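Local structure of trwC protein (Escherichia coli, 1OMH) at residues 52-55 and 56-60; 247-250 and 251-254; 275-278 and 279-282. The protein is a conjugative relaxase, seen here as its N-terminal relaxase domain, that recognises and processes plasmid origin-of-transfer DNA. All blocks are in the same frame, centred on the assembly; numbering follows the deposited sequence.

Contact 1. Residues 52-55 and 56-60; sequences SKRF and RELLA
Phe55 and Leu59, one turn apart on helix 52-60, form the tightly packed side of this contact. Leu59 lies over one face of the Phe55 ring, offset toward the rim, and its CD1 comes 3.6 Å from Phe55 CE1. The same methyl makes an off-centre CH-pi contact, CD1 standing 4.1 Å from the centroid of the Phe55 ring and 30° off the ring normal. The phenyl group reaches this place because CG is turned away from the backbone N (chi1 -174°). In the backbone of the same turn, Leu59 N donates to Phe55 O at 3.0 Å, and Arg56 N donates to Ser52 O at the same spacing, both ordinary i to i+4 bonds of the alpha helix.

The polar side is looser. Arg54 bends at chi2 and offers NE to Glu57 OE1 at 3.3 Å, a weak hydrogen bond within a salt bridge; the carboxylate oxygen sits at the guanidinium edge, near its plane, but the two flat groups are turned 71° against each other. A firmer hold on Arg54 comes from NH2, which is bonded to Ile63 O. Replacing Glu57 by an alanine removes the carboxylate and would probably leave Arg54 NE without its acidic mate and the guanidinium more reliant on its bond to Ile63. Arg56, largely exposed, still touches Ala16 of helix 12-17.

Phe55 meets Phe148 edge-to-face and, with Leu58, touches Trp36 of strand 34-37. Val165 and Leu167 of strand 158-167 also receive this apolar side, while Leu59 reaches Ile12 and Ala15 of helix 12-17, so helix 52-60 is seated against both the central antiparallel sheet and a neighbouring helix.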
ATOM      1  N   SER B  52      10.704 -10.814 -10.599  1.00 26.01           N
ATOM      2  CA  SER B  52      11.475 -10.467  -9.415  1.00 26.56           C
ATOM      3  C   SER B  52      12.903 -10.036  -9.710  1.00 28.33           C
ATOM      4  O   SER B  52      13.442  -9.174  -9.023  1.00 26.89           O
ATOM      5  CB  SER B  52      11.499 -11.642  -8.436  1.00 27.80           C
ATOM      6  OG  SER B  52      12.187 -12.745  -8.995  1.00 33.67           O
ATOM      7  N   LYS B  53      13.522 -10.635 -10.723  1.00 30.43           N
ATOM      8  CA  LYS B  53      14.895 -10.279 -11.046  1.00 34.15           C
ATOM      9  C   LYS B  53      14.974  -8.853 -11.570  1.00 28.67           C
ATOM     10  O   LYS B  53      15.789  -8.061 -11.099  1.00 32.78           O
ATOM     11  CB  LYS B  53      15.490 -11.244 -12.078  1.00 33.55           C
ATOM     12  CG  LYS B  53      17.005 -11.101 -12.207  1.00 39.02           C
ATOM     13  CD  LYS B  53      17.594 -12.009 -13.281  1.00 44.63           C
ATOM     14  CE  LYS B  53      19.103 -11.815 -13.369  1.00 46.19           C
ATOM     15  NZ  LYS B  53      19.725 -12.632 -14.446  1.00 52.11           N
ATOM     16  N   ARG B  54      14.133  -8.525 -12.544  1.00 28.39           N
ATOM     17  CA  ARG B  54      14.145  -7.180 -13.099  1.00 32.32           C
ATOM     18  C   ARG B  54      13.789  -6.195 -11.984  1.00 33.53           C
ATOM     19  O   ARG B  54      14.361  -5.108 -11.895  1.00 30.06           O
ATOM     20  CB  ARG B  54      13.144  -7.068 -14.255  1.00 33.89           C
ATOM     21  CG  ARG B  54      13.317  -5.818 -15.123  1.00 37.06           C
ATOM     22  CD  ARG B  54      14.661  -5.816 -15.847  1.00 38.96           C
ATOM     23  NE  ARG B  54      14.930  -4.555 -16.537  1.00 43.51           N
ATOM     24  CZ  ARG B  54      14.291  -4.142 -17.629  1.00 43.48           C
ATOM     25  NH1 ARG B  54      13.336  -4.885 -18.171  1.00 42.90           N
ATOM     26  NH2 ARG B  54      14.611  -2.980 -18.182  1.00 46.94           N
ATOM     27  N   PHE B  55      12.863  -6.596 -11.118  1.00 30.66           N
ATOM     28  CA  PHE B  55      12.435  -5.744 -10.015  1.00 28.02           C
ATOM     29  C   PHE B  55      13.570  -5.382  -9.063  1.00 28.06           C
ATOM     30  O   PHE B  55      13.714  -4.215  -8.698  1.00 22.26           O
ATOM     31  CB  PHE B  55      11.297  -6.412  -9.236  1.00 26.23           C
ATOM     32  CG  PHE B  55      10.701  -5.542  -8.160  1.00 23.22           C
ATOM     33  CD1 PHE B  55      10.778  -5.917  -6.823  1.00 25.72           C
ATOM     34  CD2 PHE B  55      10.055  -4.352  -8.485  1.00 22.82           C
ATOM     35  CE1 PHE B  55      10.217  -5.120  -5.817  1.00 24.38           C
ATOM     36  CE2 PHE B  55       9.491  -3.548  -7.488  1.00 22.18           C
ATOM     37  CZ  PHE B  55       9.573  -3.933  -6.156  1.00 21.98           C
ATOM     38  N   ARG B  56      14.373  -6.365  -8.656  1.00 28.97           N
ATOM     39  CA  ARG B  56      15.485  -6.097  -7.739  1.00 30.96           C
ATOM     40  C   ARG B  56      16.510  -5.130  -8.332  1.00 30.44           C
ATOM     41  O   ARG B  56      17.006  -4.244  -7.639  1.00 31.15           O
ATOM     42  CB  ARG B  56      16.197  -7.398  -7.328  1.00 27.77           C
ATOM     43  CG  ARG B  56      15.600  -8.102  -6.108  1.00 34.33           C
ATOM     44  CD  ARG B  56      16.349  -9.402  -5.789  1.00 28.24           C
ATOM     45  NE  ARG B  56      15.783 -10.122  -4.650  1.00 32.97           N
ATOM     46  CZ  ARG B  56      15.942  -9.774  -3.376  1.00 38.97           C
ATOM     47  NH1 ARG B  56      15.384 -10.498  -2.415  1.00 34.41           N
ATOM     48  NH2 ARG B  56      16.665  -8.705  -3.057  1.00 42.48           N
ATOM     49  N   GLU B  57      16.836  -5.295  -9.607  1.00 29.70           N
ATOM     50  CA  GLU B  57      17.808  -4.401 -10.211  1.00 38.22           C
ATOM     51  C   GLU B  57      17.242  -2.991 -10.323  1.00 36.04           C
ATOM     52  O   GLU B  57      17.929  -2.019 -10.002  1.00 35.17           O
ATOM     53  CB  GLU B  57      18.254  -4.912 -11.581  1.00 37.91           C
ATOM     54  CG  GLU B  57      17.146  -5.191 -12.555  1.00 46.70           C
ATOM     55  CD  GLU B  57      17.682  -5.524 -13.933  1.00 53.94           C
ATOM     56  OE1 GLU B  57      17.694  -4.621 -14.802  1.00 58.58           O
ATOM     57  OE2 GLU B  57      18.108  -6.684 -14.138  1.00 49.20           O
ATOM     58  N   LEU B  58      15.992  -2.879 -10.769  1.00 32.85           N
ATOM     59  CA  LEU B  58      15.360  -1.572 -10.886  1.00 29.63           C
ATOM     60  C   LEU B  58      15.428  -0.873  -9.539  1.00 28.60           C
ATOM     61  O   LEU B  58      15.697   0.326  -9.465  1.00 28.88           O
ATOM     62  CB  LEU B  58      13.916  -1.708 -11.345  1.00 27.85           C
ATOM     63  CG  LEU B  58      13.745  -2.074 -12.818  1.00 30.59           C
ATOM     64  CD1 LEU B  58      12.278  -2.250 -13.125  1.00 26.90           C
ATOM     65  CD2 LEU B  58      14.349  -0.986 -13.701  1.00 33.43           C
ATOM     66  N   LEU B  59      15.202  -1.622  -8.464  1.00 25.77           N
ATOM     67  CA  LEU B  59      15.283  -1.042  -7.130  1.00 26.98           C
ATOM     68  C   LEU B  59      16.703  -0.509  -6.944  1.00 30.77           C
ATOM     69  O   LEU B  59      16.914   0.512  -6.297  1.00 25.30           O
ATOM     70  CB  LEU B  59      14.989  -2.100  -6.062  1.00 29.55           C
ATOM     71  CG  LEU B  59      13.535  -2.536  -5.850  1.00 28.52           C
ATOM     72  CD1 LEU B  59      13.498  -3.794  -4.992  1.00 26.31           C
ATOM     73  CD2 LEU B  59      12.750  -1.414  -5.184  1.00 17.15           C
ATOM     74  N   ALA B  60      17.670  -1.213  -7.527  1.00 33.45           N
ATOM     75  CA  ALA B  60      19.074  -0.824  -7.433  1.00 37.99           C
ATOM     76  C   ALA B  60      19.420   0.300  -8.411  1.00 39.72           C
ATOM     77  O   ALA B  60      20.541   0.806  -8.407  1.00 38.76           O
ATOM     78  CB  ALA B  60      19.968  -2.041  -7.692  1.00 34.80           C
TER

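Contact 2. Residues 247-250 and 251-254; sequences GLDP and NSVS
Asp249 holds the turn it begins by two bonds, one to its carboxylate and one to its backbone carbonyl. Its OD2 accepts the amide of Asn251, N to OD2 2.8 Å, which defines an Asx turn; its O accepts Ser252 N at 3.0 Å and closes a beta turn over Pro250 and Asn251. Both donors come in well above the plane of the group they bind, by 47° at the carboxylate and 46° at the carbonyl. The carboxylate can fold forward over the turn because CG stands opposite the backbone N (chi1 178°).

A water extends the grip from the other carboxylate oxygen: it donates to Asp249 OD1 at 2.7 Å and accepts from Asn251 ND2. The side-chain amide is thus joined to the carboxylate through solvent, the two flat groups lying well out of parallel. A second water bonds to Ser252 OG and, weakly, to Asp249 O.

On the less polar side, Val253 turns its methyls back over the preceding residues. CG1 lies 3.9 Å from Leu248 CB and also packs on the Asp249 carbonyl, while CG2 approaches Pro250 O at 3.7 Å. Pro250, whose ring restricts phi, suits the first corner of the turn.

Residues 247-254 form the exposed link between two helices. Gly247, with positive phi, ends helix 234-246 in a Schellman motif, and Pro250 and Val253 rest on Tyr243 of that helix. Ser254 N-caps helix 255-264, its own N bonded to Gln257 OE1.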
ATOM      1  N   GLY B 247      -0.126   4.392  29.571  1.00 30.98           N
ATOM      2  CA  GLY B 247      -0.999   5.408  30.130  1.00 32.28           C
ATOM      3  C   GLY B 247      -1.133   6.594  29.190  1.00 36.89           C
ATOM      4  O   GLY B 247      -1.312   7.733  29.630  1.00 35.09           O
ATOM      5  N   LEU B 248      -1.055   6.324  27.890  1.00 32.99           N
ATOM      6  CA  LEU B 248      -1.152   7.363  26.873  1.00 34.43           C
ATOM      7  C   LEU B 248      -2.550   7.508  26.285  1.00 35.71           C
ATOM      8  O   LEU B 248      -3.291   6.534  26.157  1.00 35.99           O
ATOM      9  CB  LEU B 248      -0.158   7.071  25.743  1.00 31.18           C
ATOM     10  CG  LEU B 248       1.286   7.574  25.840  1.00 35.03           C
ATOM     11  CD1 LEU B 248       1.749   7.651  27.282  1.00 39.66           C
ATOM     12  CD2 LEU B 248       2.179   6.653  25.019  1.00 35.18           C
ATOM     13  N   ASP B 249      -2.906   8.741  25.938  1.00 36.18           N
ATOM     14  CA  ASP B 249      -4.197   9.028  25.331  1.00 38.10           C
ATOM     15  C   ASP B 249      -3.957   8.977  23.831  1.00 37.48           C
ATOM     16  O   ASP B 249      -3.220   9.797  23.281  1.00 34.74           O
ATOM     17  CB  ASP B 249      -4.689  10.419  25.751  1.00 40.41           C
ATOM     18  CG  ASP B 249      -6.017  10.798  25.105  1.00 45.22           C
ATOM     19  OD1 ASP B 249      -6.626  11.794  25.554  1.00 48.19           O
ATOM     20  OD2 ASP B 249      -6.451  10.116  24.151  1.00 43.61           O
ATOM     21  N   PRO B 250      -4.568   7.999  23.147  1.00 39.04           N
ATOM     22  CA  PRO B 250      -4.416   7.836  21.699  1.00 40.74           C
ATOM     23  C   PRO B 250      -4.765   9.074  20.875  1.00 42.40           C
ATOM     24  O   PRO B 250      -4.299   9.225  19.747  1.00 40.96           O
ATOM     25  CB  PRO B 250      -5.328   6.649  21.390  1.00 40.38           C
ATOM     26  CG  PRO B 250      -6.364   6.716  22.471  1.00 43.29           C
ATOM     27  CD  PRO B 250      -5.534   7.028  23.685  1.00 38.40           C
ATOM     28  N   ASN B 251      -5.573   9.962  21.444  1.00 42.14           N
ATOM     29  CA  ASN B 251      -5.980  11.171  20.741  1.00 42.25           C
ATOM     30  C   ASN B 251      -4.881  12.218  20.603  1.00 42.69           C
ATOM     31  O   ASN B 251      -4.961  13.086  19.734  1.00 45.58           O
ATOM     32  CB  ASN B 251      -7.190  11.808  21.431  1.00 40.98           C
ATOM     33  CG  ASN B 251      -8.399  10.896  21.444  1.00 39.41           C
ATOM     34  OD1 ASN B 251      -8.562  10.048  20.567  1.00 45.79           O
ATOM     35  ND2 ASN B 251      -9.267  11.079  22.432  1.00 40.03           N
ATOM     36  N   SER B 252      -3.851  12.141  21.442  1.00 43.18           N
ATOM     37  CA  SER B 252      -2.777  13.130  21.382  1.00 44.60           C
ATOM     38  C   SER B 252      -1.350  12.584  21.336  1.00 43.03           C
ATOM     39  O   SER B 252      -0.392  13.355  21.415  1.00 44.63           O
ATOM     40  CB  SER B 252      -2.905  14.092  22.567  1.00 45.19           C
ATOM     41  OG  SER B 252      -2.779  13.408  23.800  1.00 48.90           O
ATOM     42  N   VAL B 253      -1.195  11.272  21.196  1.00 40.17           N
ATOM     43  CA  VAL B 253       0.144  10.689  21.163  1.00 36.13           C
ATOM     44  C   VAL B 253       1.047  11.311  20.105  1.00 34.28           C
ATOM     45  O   VAL B 253       0.630  11.548  18.973  1.00 35.19           O
ATOM     46  CB  VAL B 253       0.098   9.160  20.932  1.00 34.18           C
ATOM     47  CG1 VAL B 253      -0.569   8.483  22.115  1.00 34.99           C
ATOM     48  CG2 VAL B 253      -0.640   8.838  19.639  1.00 35.78           C
ATOM     49  N   SER B 254       2.290  11.583  20.488  1.00 34.10           N
ATOM     50  CA  SER B 254       3.252  12.161  19.563  1.00 32.45           C
ATOM     51  C   SER B 254       3.559  11.125  18.497  1.00 34.69           C
ATOM     52  O   SER B 254       3.104   9.982  18.579  1.00 33.62           O
ATOM     53  CB  SER B 254       4.541  12.547  20.293  1.00 33.83           C
ATOM     54  OG  SER B 254       5.195  11.407  20.827  1.00 37.51           O
TER
HETATM   55  O   HOH W   1      -8.848  12.852  24.394  1.00 40.19           O
HETATM   56  O   HOH W   2      -0.474  11.578  24.165  1.00 55.95           O

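Contact 3. Residues 275-278 and 279-282; sequences EALR and AEWQ
Helix 274-287, near the C-terminal end of the relaxase domain, carries two pairs of side chains, each pair one turn apart, Leu277 with Trp281 and Arg278 with Gln282. Leu277 lies against one face of the indole, CG 3.4 Å above its plane and offset toward the rim. Its two methyls spread across different parts of the ring system: CD1 is 3.5 Å from Trp281 NE1, whereas CD2 is 3.7 Å from Trp281 CZ2. With CG swung away from the backbone N (chi1 179°), the leucine branch is carried forward along the helix to its partner. The indole N-H itself is directed elsewhere, to Arg156 O.

These i to i+4 pairs follow the alpha-helical repeat, with Trp281 N bonded to Leu277 O at 2.9 Å and Gln282 N to Arg278 O at 3.0 Å. Trp281 also touches Val100, and Leu277 touches Arg156, so this face of the helix is covered by loops of the domain.

Arg278 and Gln282 meet as stacked flat groups, their planes 12° apart. The amide NE2 sits over the centre of the guanidinium, 3.4 Å from Arg278 CZ; Arg278 NE and Gln282 NE2 are both donors, making this a face contact without a hydrogen bond. The aliphatic stems continue it, Arg278 CD reaching 3.6 Å from Gln282 CG, while Arg278 NH1 bonds weakly to Val100 O.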
ATOM      1  N   GLU B 275      -4.582 -22.894   3.891  1.00 40.75           N
ATOM      2  CA  GLU B 275      -5.838 -23.634   3.859  1.00 39.32           C
ATOM      3  C   GLU B 275      -6.387 -23.763   5.274  1.00 33.63           C
ATOM      4  O   GLU B 275      -7.577 -23.556   5.516  1.00 28.00           O
ATOM      5  CB  GLU B 275      -5.630 -25.028   3.260  1.00 44.37           C
ATOM      6  CG  GLU B 275      -6.919 -25.821   3.087  1.00 53.80           C
ATOM      7  CD  GLU B 275      -6.676 -27.243   2.612  1.00 58.09           C
ATOM      8  OE1 GLU B 275      -7.667 -27.958   2.344  1.00 59.43           O
ATOM      9  OE2 GLU B 275      -5.497 -27.646   2.513  1.00 61.49           O
ATOM     10  N   ALA B 276      -5.507 -24.107   6.207  1.00 30.32           N
ATOM     11  CA  ALA B 276      -5.899 -24.259   7.604  1.00 28.19           C
ATOM     12  C   ALA B 276      -6.287 -22.911   8.215  1.00 24.94           C
ATOM     13  O   ALA B 276      -7.222 -22.826   9.006  1.00 22.40           O
ATOM     14  CB  ALA B 276      -4.759 -24.892   8.399  1.00 29.39           C
ATOM     15  N   LEU B 277      -5.571 -21.856   7.836  1.00 24.65           N
ATOM     16  CA  LEU B 277      -5.863 -20.526   8.360  1.00 23.51           C
ATOM     17  C   LEU B 277      -7.250 -20.044   7.927  1.00 23.09           C
ATOM     18  O   LEU B 277      -7.988 -19.445   8.717  1.00 23.61           O
ATOM     19  CB  LEU B 277      -4.794 -19.530   7.897  1.00 20.82           C
ATOM     20  CG  LEU B 277      -4.980 -18.080   8.357  1.00 21.75           C
ATOM     21  CD1 LEU B 277      -5.070 -18.016   9.878  1.00 15.19           C
ATOM     22  CD2 LEU B 277      -3.820 -17.233   7.847  1.00 25.13           C
ATOM     23  N   ARG B 278      -7.608 -20.322   6.677  1.00 25.01           N
ATOM     24  CA  ARG B 278      -8.909 -19.921   6.137  1.00 29.47           C
ATOM     25  C   ARG B 278     -10.020 -20.596   6.944  1.00 28.23           C
ATOM     26  O   ARG B 278     -11.046 -19.982   7.268  1.00 23.70           O
ATOM     27  CB  ARG B 278      -9.010 -20.342   4.661  1.00 33.05           C
ATOM     28  CG  ARG B 278      -9.949 -19.498   3.791  1.00 44.59           C
ATOM     29  CD  ARG B 278     -11.373 -19.460   4.325  1.00 47.48           C
ATOM     30  NE  ARG B 278     -12.312 -18.821   3.400  1.00 53.07           N
ATOM     31  CZ  ARG B 278     -12.686 -19.339   2.232  1.00 54.77           C
ATOM     32  NH1 ARG B 278     -13.548 -18.688   1.460  1.00 55.11           N
ATOM     33  NH2 ARG B 278     -12.200 -20.508   1.835  1.00 59.36           N
ATOM     34  N   ALA B 279      -9.811 -21.873   7.256  1.00 29.49           N
ATOM     35  CA  ALA B 279     -10.775 -22.646   8.027  1.00 27.88           C
ATOM     36  C   ALA B 279     -10.940 -22.024   9.415  1.00 21.49           C
ATOM     37  O   ALA B 279     -12.033 -22.012   9.973  1.00 25.61           O
ATOM     38  CB  ALA B 279     -10.305 -24.098   8.145  1.00 31.16           C
ATOM     39  N   GLU B 280      -9.845 -21.511   9.968  1.00 22.40           N
ATOM     40  CA  GLU B 280      -9.882 -20.878  11.280  1.00 18.14           C
ATOM     41  C   GLU B 280     -10.729 -19.606  11.187  1.00 19.48           C
ATOM     42  O   GLU B 280     -11.595 -19.350  12.029  1.00 19.88           O
ATOM     43  CB  GLU B 280      -8.459 -20.517  11.742  1.00 23.24           C
ATOM     44  CG  GLU B 280      -8.393 -19.925  13.150  1.00 20.69           C
ATOM     45  CD  GLU B 280      -6.991 -19.470  13.561  1.00 30.94           C
ATOM     46  OE1 GLU B 280      -5.992 -20.066  13.106  1.00 29.87           O
ATOM     47  OE2 GLU B 280      -6.893 -18.518  14.363  1.00 36.08           O
ATOM     48  N   TRP B 281     -10.466 -18.809  10.154  1.00 22.25           N
ATOM     49  CA  TRP B 281     -11.207 -17.570   9.938  1.00 19.69           C
ATOM     50  C   TRP B 281     -12.704 -17.846   9.890  1.00 18.35           C
ATOM     51  O   TRP B 281     -13.491 -17.183  10.559  1.00 19.37           O
ATOM     52  CB  TRP B 281     -10.794 -16.903   8.614  1.00 18.54           C
ATOM     53  CG  TRP B 281      -9.396 -16.337   8.573  1.00 17.84           C
ATOM     54  CD1 TRP B 281      -8.587 -16.041   9.641  1.00 19.47           C
ATOM     55  CD2 TRP B 281      -8.676 -15.934   7.405  1.00 19.04           C
ATOM     56  NE1 TRP B 281      -7.408 -15.479   9.204  1.00 15.37           N
ATOM     57  CE2 TRP B 281      -7.438 -15.400   7.834  1.00 17.40           C
ATOM     58  CE3 TRP B 281      -8.957 -15.968   6.032  1.00 18.41           C
ATOM     59  CZ2 TRP B 281      -6.485 -14.903   6.940  1.00 17.53           C
ATOM     60  CZ3 TRP B 281      -8.008 -15.476   5.143  1.00 18.39           C
ATOM     61  CH2 TRP B 281      -6.787 -14.950   5.602  1.00 23.14           C
ATOM     62  N   GLN B 282     -13.099 -18.826   9.084  1.00 22.69           N
ATOM     63  CA  GLN B 282     -14.513 -19.156   8.958  1.00 24.94           C
ATOM     64  C   GLN B 282     -15.116 -19.557  10.295  1.00 21.94           C
ATOM     65  O   GLN B 282     -16.233 -19.155  10.633  1.00 20.59           O
ATOM     66  CB  GLN B 282     -14.704 -20.265   7.919  1.00 26.12           C
ATOM     67  CG  GLN B 282     -14.253 -19.825   6.530  1.00 32.45           C
ATOM     68  CD  GLN B 282     -14.414 -20.900   5.476  1.00 41.18           C
ATOM     69  OE1 GLN B 282     -13.941 -22.024   5.642  1.00 43.38           O
ATOM     70  NE2 GLN B 282     -15.075 -20.555   4.376  1.00 40.73           N
TER

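From the N terminus, the three contacts come strictly in series, without nesting or crossing. Each joins two adjoining segments; contacts 1 and 3 lie within single helices and close no loop. Contact 1 takes in the whole of helix 52-60 and seats it on the central sheet through strands 34-37 and 158-167. Much later in the chain, contact 2 closes the tight turn between helices 234-246 and 255-264, about 40 Å away between centres and on the opposite side of the chain's centre. Contact 3 follows on helix 274-287, which it joins to the loops of Val100 and Arg156. None touches another: the nearest atoms of contacts 1 and 3 are about 23 Å apart.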